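Local coordinates for uncharacterized protein Atu2129 (PDB 3DNH), which is of unknown function but carries a CREG-like beta-barrel domain of the FMN-binding split-barrel clan, related to pyridoxamine 5'-phosphate oxidase, at residues V110-I116 and L146-E152; P54-A58 and L78-N82. All blocks are in the same frame, centred on the assembly; numbering follows the deposited sequence.

Contact 1 of 2, residues V110-I116 and L146-E152; sequences VGRADRI and LYRLRTE
Arg150 lies alongside Arg112 and points the same way, the CD of Arg112 resting over one face of the Arg150 guanidinium, 3.7 Å from NH2. The edge of that guanidinium takes the carboxylate of Asp114 side-on: NH2 bonds OD1 of Asp114 at 2.8 Å and nearly straight (172°), while NE bonds OD2. Each oxygen offers its syn lone pair, and the two bonds hold both groups nearly coplanar (15°) and so fix their rotation. Held this way, the carboxylate probably offsets the charge of Arg150 next to Arg112. The NE of Arg112 forms a long salt bridge with OE1 of Glu152 (3.9 Å); this oxygen also bonds the hydroxyl of Tyr53 of the second subunit. Farther along, Arg148 lies on the same face, and CG1 of Ile116, from the strand's end, sits over the centre of its guanidinium, 3.7 Å from CZ. The Arg148 chain is bent at chi3 (71°), bringing the flat group back across the isoleucine, and its NH2 forms salt bridges with Glu64 and Glu120. The other face carries Ala113, Leu149 and Tyr147; CD of Arg115 comes within 3.6 Å of CE1 of Tyr147, whose ring also meets Phe71. CA of Gly111 approaches O of Arg150 to 3.1 Å in a CA-H...O contact. Paired backbone bonds at Arg112-Arg150 and Asp114-Arg148, with single ones from Glu152 N to Val110 O and Ile116 N to Leu146 O, make the antiparallel ladder joining strands 106-115 and 144-157 of the six-stranded barrel characteristic of the FMN-binding split-barrel fold.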
loop_
_atom_site.group_PDB
_atom_site.type_symbol
_atom_site.label_atom_id
_atom_site.label_comp_id
_atom_site.label_asym_id
_atom_site.label_seq_id
_atom_site.Cartn_x
_atom_site.Cartn_y
_atom_site.Cartn_z
ATOM N N VAL A 110 2.646 -4.525 14.204
ATOM C CA VAL A 110 1.453 -5.151 14.738
ATOM C C VAL A 110 1.195 -4.616 16.140
ATOM O O VAL A 110 2.113 -4.545 16.935
ATOM C CB VAL A 110 1.593 -6.683 14.709
ATOM C CG1 VAL A 110 0.390 -7.362 15.353
ATOM C CG2 VAL A 110 1.828 -7.156 13.274
ATOM N N GLY A 111 -0.050 -4.248 16.450
ATOM C CA GLY A 111 -0.372 -3.793 17.819
ATOM C C GLY A 111 -1.818 -3.400 18.015
ATOM O O GLY A 111 -2.712 -4.030 17.450
ATOM N N ARG A 112 -2.056 -2.374 18.838
ATOM C CA ARG A 112 -3.427 -1.898 19.100
ATOM C C ARG A 112 -3.658 -0.474 18.623
ATOM O O ARG A 112 -2.755 0.355 18.659
ATOM C CB ARG A 112 -3.826 -2.079 20.572
ATOM C CG ARG A 112 -4.021 -3.541 20.950
ATOM C CD ARG A 112 -4.150 -3.774 22.442
ATOM N NE ARG A 112 -4.265 -5.217 22.653
ATOM C CZ ARG A 112 -5.388 -5.928 22.514
ATOM N NH1 ARG A 112 -5.344 -7.247 22.678
ATOM N NH2 ARG A 112 -6.549 -5.337 22.221
ATOM N N ALA A 113 -4.860 -0.232 18.092
ATOM C CA ALA A 113 -5.302 1.091 17.703
ATOM C C ALA A 113 -5.908 1.751 18.926
ATOM O O ALA A 113 -7.054 1.425 19.311
ATOM C CB ALA A 113 -6.340 0.979 16.621
ATOM N N ASP A 114 -5.152 2.669 19.530
ATOM C CA ASP A 114 -5.590 3.419 20.676
ATOM C C ASP A 114 -6.178 4.738 20.186
ATOM O O ASP A 114 -5.512 5.533 19.519
ATOM C CB ASP A 114 -4.403 3.735 21.596
ATOM C CG ASP A 114 -3.931 2.544 22.406
ATOM O OD1 ASP A 114 -4.761 1.697 22.789
ATOM O OD2 ASP A 114 -2.711 2.447 22.692
ATOM N N ARG A 115 -7.403 5.009 20.580
ATOM C CA ARG A 115 -8.006 6.283 20.268
ATOM C C ARG A 115 -7.295 7.451 20.983
ATOM O O ARG A 115 -7.074 7.424 22.202
ATOM C CB ARG A 115 -9.483 6.205 20.619
ATOM C CG ARG A 115 -10.302 7.165 19.846
ATOM C CD ARG A 115 -10.845 6.596 18.547
ATOM N NE ARG A 115 -12.011 7.420 18.302
ATOM C CZ ARG A 115 -13.243 7.107 18.681
ATOM N NH1 ARG A 115 -13.494 5.939 19.248
ATOM N NH2 ARG A 115 -14.228 7.958 18.464
ATOM N N ILE A 116 -6.877 8.448 20.205
ATOM C CA ILE A 116 -6.290 9.646 20.764
ATOM C C ILE A 116 -7.388 10.454 21.497
ATOM O O ILE A 116 -8.425 10.755 20.901
ATOM C CB ILE A 116 -5.591 10.470 19.664
ATOM C CG1 ILE A 116 -4.331 9.719 19.162
ATOM C CG2 ILE A 116 -5.216 11.871 20.166
ATOM C CD1 ILE A 116 -3.571 10.418 18.062
ATOM N N LEU A 146 -9.467 9.695 15.403
ATOM C CA LEU A 146 -8.019 9.808 15.444
ATOM C C LEU A 146 -7.428 8.685 16.315
ATOM O O LEU A 146 -7.866 8.485 17.443
ATOM C CB LEU A 146 -7.721 11.144 16.069
ATOM C CG LEU A 146 -6.509 11.961 15.691
ATOM C CD1 LEU A 146 -5.793 11.445 14.449
ATOM C CD2 LEU A 146 -7.033 13.397 15.528
ATOM N N TYR A 147 -6.425 7.974 15.809
ATOM C CA TYR A 147 -5.877 6.794 16.527
ATOM C C TYR A 147 -4.367 6.817 16.527
ATOM O O TYR A 147 -3.800 7.239 15.569
ATOM C CB TYR A 147 -6.239 5.531 15.780
ATOM C CG TYR A 147 -7.690 5.342 15.462
ATOM C CD1 TYR A 147 -8.494 4.509 16.247
ATOM C CD2 TYR A 147 -8.238 5.919 14.316
ATOM C CE1 TYR A 147 -9.841 4.292 15.917
ATOM C CE2 TYR A 147 -9.532 5.739 14.003
ATOM C CZ TYR A 147 -10.338 4.921 14.795
ATOM O OH TYR A 147 -11.624 4.752 14.420
ATOM N N ARG A 148 -3.708 6.313 17.571
ATOM C CA ARG A 148 -2.282 6.017 17.402
ATOM C C ARG A 148 -2.019 4.524 17.566
ATOM O O ARG A 148 -2.767 3.797 18.259
ATOM C CB ARG A 148 -1.359 6.920 18.279
ATOM C CG ARG A 148 -1.642 6.828 19.731
ATOM C CD ARG A 148 -0.575 7.518 20.609
ATOM N NE ARG A 148 -0.595 8.966 20.518
ATOM C CZ ARG A 148 -1.309 9.775 21.310
ATOM N NH1 ARG A 148 -2.106 9.302 22.266
ATOM N NH2 ARG A 148 -1.246 11.080 21.126
ATOM N N LEU A 149 -0.992 4.068 16.867
ATOM C CA LEU A 149 -0.603 2.682 16.920
ATOM C C LEU A 149 0.169 2.460 18.206
ATOM O O LEU A 149 1.153 3.163 18.473
ATOM C CB LEU A 149 0.244 2.299 15.689
ATOM C CG LEU A 149 0.802 0.872 15.723
ATOM C CD1 LEU A 149 -0.285 -0.188 15.780
ATOM C CD2 LEU A 149 1.717 0.661 14.521
ATOM N N ARG A 150 -0.298 1.503 19.006
ATOM C CA ARG A 150 0.504 0.972 20.086
ATOM C C ARG A 150 1.226 -0.251 19.539
ATOM O O ARG A 150 0.620 -1.300 19.393
ATOM C CB ARG A 150 -0.387 0.548 21.251
ATOM C CG ARG A 150 0.381 0.386 22.536
ATOM C CD ARG A 150 -0.393 -0.301 23.650
ATOM N NE ARG A 150 -1.841 -0.075 23.637
ATOM C CZ ARG A 150 -2.717 -0.828 24.299
ATOM N NH1 ARG A 150 -2.296 -1.846 25.023
ATOM N NH2 ARG A 150 -4.019 -0.576 24.247
ATOM N N THR A 151 2.510 -0.118 19.222
ATOM C CA THR A 151 3.236 -1.185 18.512
ATOM C C THR A 151 3.598 -2.286 19.504
ATOM O O THR A 151 4.175 -1.997 20.574
ATOM C CB THR A 151 4.513 -0.641 17.836
ATOM O OG1 THR A 151 4.138 0.265 16.779
ATOM C CG2 THR A 151 5.336 -1.776 17.224
ATOM N N GLU A 152 3.272 -3.538 19.152
ATOM C CA GLU A 152 3.598 -4.668 19.992
ATOM C C GLU A 152 4.559 -5.641 19.313
ATOM O O GLU A 152 5.179 -6.466 19.972
ATOM C CB GLU A 152 2.322 -5.408 20.439
ATOM C CG GLU A 152 1.374 -4.537 21.207
ATOM C CD GLU A 152 0.147 -5.268 21.643
ATOM O OE1 GLU A 152 -0.777 -5.448 20.834
ATOM O OE2 GLU A 152 0.094 -5.649 22.817
HETATM O O HOH W 1 -2.451 -6.343 23.786
#

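Contact 2 of 2, residues P54-A58 and L78-N82; sequences PYTTA and LHARN
Tyr55 presents its ring to helix 78-85, with CZ 3.7 Å from CB of Leu78. The tyrosine CG stands opposite the backbone N, which carries the ring out toward the helix, and the leucine CB meets the ring obliquely in an off-centre CH-pi contact, the two side chains crossing at about a right angle. At the base of the tyrosine, ND2 of Asn82 approaches CB of Tyr55 to 3.5 Å, its amide turned 84° from the ring. That amide is steadied from its own helix: OD1 of Asn82 accepts from both NE (3.0 Å) and NH2 (2.9 Å) of Arg81, which reach it from the same face of its plane. The second contact point is Thr57 on His79. With chi1 at 49°, the His79 CG is tucked between the backbone N and the carbonyl carbon, a placement that sets the imidazole across the threonine methyl. CG2 of Thr57 stands over the ring centre, 3.7 Å from CD2 of His79, in a CH-pi contact only 9° off the ring normal. A water joins the two polar ends, 2.6 Å from OH of Tyr55 and 2.9 Å from ND1 of His79. On the reverse side, OG1 of Thr56 bonds the hydroxyls of Ser90 and Thr92 of the second subunit, and its backbone O bonds Thr108 of that subunit. The contact thus packs a short helix against a barrel strand that also meets the partner chain, an arrangement consistent with the dimeric split barrels of the FMN-binding clan.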
loop_
_atom_site.group_PDB
_atom_site.type_symbol
_atom_site.label_atom_id
_atom_site.label_comp_id
_atom_site.label_asym_id
_atom_site.label_seq_id
_atom_site.Cartn_x
_atom_site.Cartn_y
_atom_site.Cartn_z
ATOM N N PRO A 54 -9.797 -10.949 8.119
ATOM C CA PRO A 54 -9.184 -9.628 8.214
ATOM C C PRO A 54 -9.886 -8.685 7.249
ATOM O O PRO A 54 -10.613 -9.148 6.337
ATOM C CB PRO A 54 -7.712 -9.864 7.804
ATOM C CG PRO A 54 -7.716 -11.146 7.017
ATOM C CD PRO A 54 -8.957 -11.929 7.376
ATOM N N TYR A 55 -9.689 -7.385 7.449
ATOM C CA TYR A 55 -10.264 -6.402 6.558
ATOM C C TYR A 55 -9.215 -5.313 6.391
ATOM O O TYR A 55 -8.709 -4.789 7.369
ATOM C CB TYR A 55 -11.599 -5.822 7.127
ATOM C CG TYR A 55 -12.142 -4.703 6.269
ATOM C CD1 TYR A 55 -12.970 -4.976 5.176
ATOM C CD2 TYR A 55 -11.786 -3.361 6.515
ATOM C CE1 TYR A 55 -13.459 -3.955 4.371
ATOM C CE2 TYR A 55 -12.275 -2.329 5.707
ATOM C CZ TYR A 55 -13.094 -2.631 4.645
ATOM O OH TYR A 55 -13.551 -1.617 3.840
ATOM N N THR A 56 -8.885 -4.981 5.142
ATOM C CA THR A 56 -7.815 -4.047 4.850
ATOM C C THR A 56 -8.305 -2.736 4.260
ATOM O O THR A 56 -9.361 -2.681 3.590
ATOM C CB THR A 56 -6.766 -4.659 3.903
ATOM O OG1 THR A 56 -7.424 -5.201 2.751
ATOM C CG2 THR A 56 -6.006 -5.738 4.586
ATOM N N THR A 57 -7.522 -1.681 4.487
ATOM C CA THR A 57 -7.670 -0.414 3.741
ATOM C C THR A 57 -6.298 0.216 3.515
ATOM O O THR A 57 -5.288 -0.353 3.941
ATOM C CB THR A 57 -8.714 0.589 4.416
ATOM O OG1 THR A 57 -8.993 1.665 3.508
ATOM C CG2 THR A 57 -8.210 1.160 5.752
ATOM N N ALA A 58 -6.263 1.347 2.815
ATOM C CA ALA A 58 -5.088 2.201 2.721
ATOM C C ALA A 58 -5.349 3.520 3.450
ATOM O O ALA A 58 -6.439 4.092 3.338
ATOM C CB ALA A 58 -4.699 2.470 1.257
ATOM N N LEU A 78 -16.069 0.851 7.649
ATOM C CA LEU A 78 -15.889 -0.503 8.131
ATOM C C LEU A 78 -14.676 -0.661 9.052
ATOM O O LEU A 78 -14.788 -1.285 10.099
ATOM C CB LEU A 78 -15.766 -1.443 6.940
ATOM C CG LEU A 78 -16.970 -2.234 6.401
ATOM C CD1 LEU A 78 -18.250 -2.125 7.234
ATOM C CD2 LEU A 78 -17.244 -1.951 4.925
ATOM N N HIS A 79 -13.514 -0.115 8.672
ATOM C CA HIS A 79 -12.345 -0.292 9.540
ATOM C C HIS A 79 -12.538 0.426 10.884
ATOM O O HIS A 79 -12.228 -0.139 11.914
ATOM C CB HIS A 79 -11.018 0.090 8.866
ATOM C CG HIS A 79 -11.043 1.420 8.181
ATOM N ND1 HIS A 79 -11.861 1.690 7.101
ATOM C CD2 HIS A 79 -10.320 2.543 8.395
ATOM C CE1 HIS A 79 -11.653 2.931 6.693
ATOM N NE2 HIS A 79 -10.725 3.474 7.464
ATOM N N ALA A 80 -13.059 1.657 10.870
ATOM C CA ALA A 80 -13.421 2.361 12.120
ATOM C C ALA A 80 -14.290 1.486 13.009
ATOM O O ALA A 80 -13.970 1.304 14.201
ATOM C CB ALA A 80 -14.121 3.679 11.838
ATOM N N ARG A 81 -15.382 0.948 12.428
ATOM C CA ARG A 81 -16.269 0.022 13.104
ATOM C C ARG A 81 -15.481 -1.145 13.679
ATOM O O ARG A 81 -15.651 -1.479 14.866
ATOM C CB ARG A 81 -17.355 -0.512 12.142
ATOM C CG ARG A 81 -18.603 -1.228 12.790
ATOM C CD ARG A 81 -18.406 -2.742 13.071
ATOM N NE ARG A 81 -17.750 -3.429 11.939
ATOM C CZ ARG A 81 -18.373 -3.853 10.851
ATOM N NH1 ARG A 81 -19.695 -3.693 10.725
ATOM N NH2 ARG A 81 -17.681 -4.447 9.886
ATOM N N ASN A 82 -14.663 -1.785 12.836
ATOM C CA ASN A 82 -13.933 -2.993 13.259
ATOM C C ASN A 82 -13.085 -2.684 14.480
ATOM O O ASN A 82 -13.136 -3.417 15.487
ATOM C CB ASN A 82 -13.069 -3.577 12.128
ATOM C CG ASN A 82 -13.893 -4.194 11.015
ATOM O OD1 ASN A 82 -15.072 -4.457 11.195
ATOM N ND2 ASN A 82 -13.279 -4.402 9.840
HETATM O O HOH W 2 -13.126 0.867 4.610
#

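How the contacts relate
From the N terminus, helix 28-38 and strand 41-47 lead to strand 54-63, which turns back through strand 69-74 to helix 78-85, where contact 2 closes a loop of 19 residues. Only then does the chain reach strands 88-93 and 106-115; contact 1 opens on the latter and closes after an excursion, about half of it helical, through 121-131 and 135-138 to strand 144-157. The two loops therefore follow in series, neither nested nor crossed. Both reach the same barrel, their centres about 14 Å apart, and they touch where OH of Tyr147 packs on CB of Ala80 at 3.7 Å. Helix 78-85 thereby bridges strands 54-63 and 144-157, and both contacts border the second subunit.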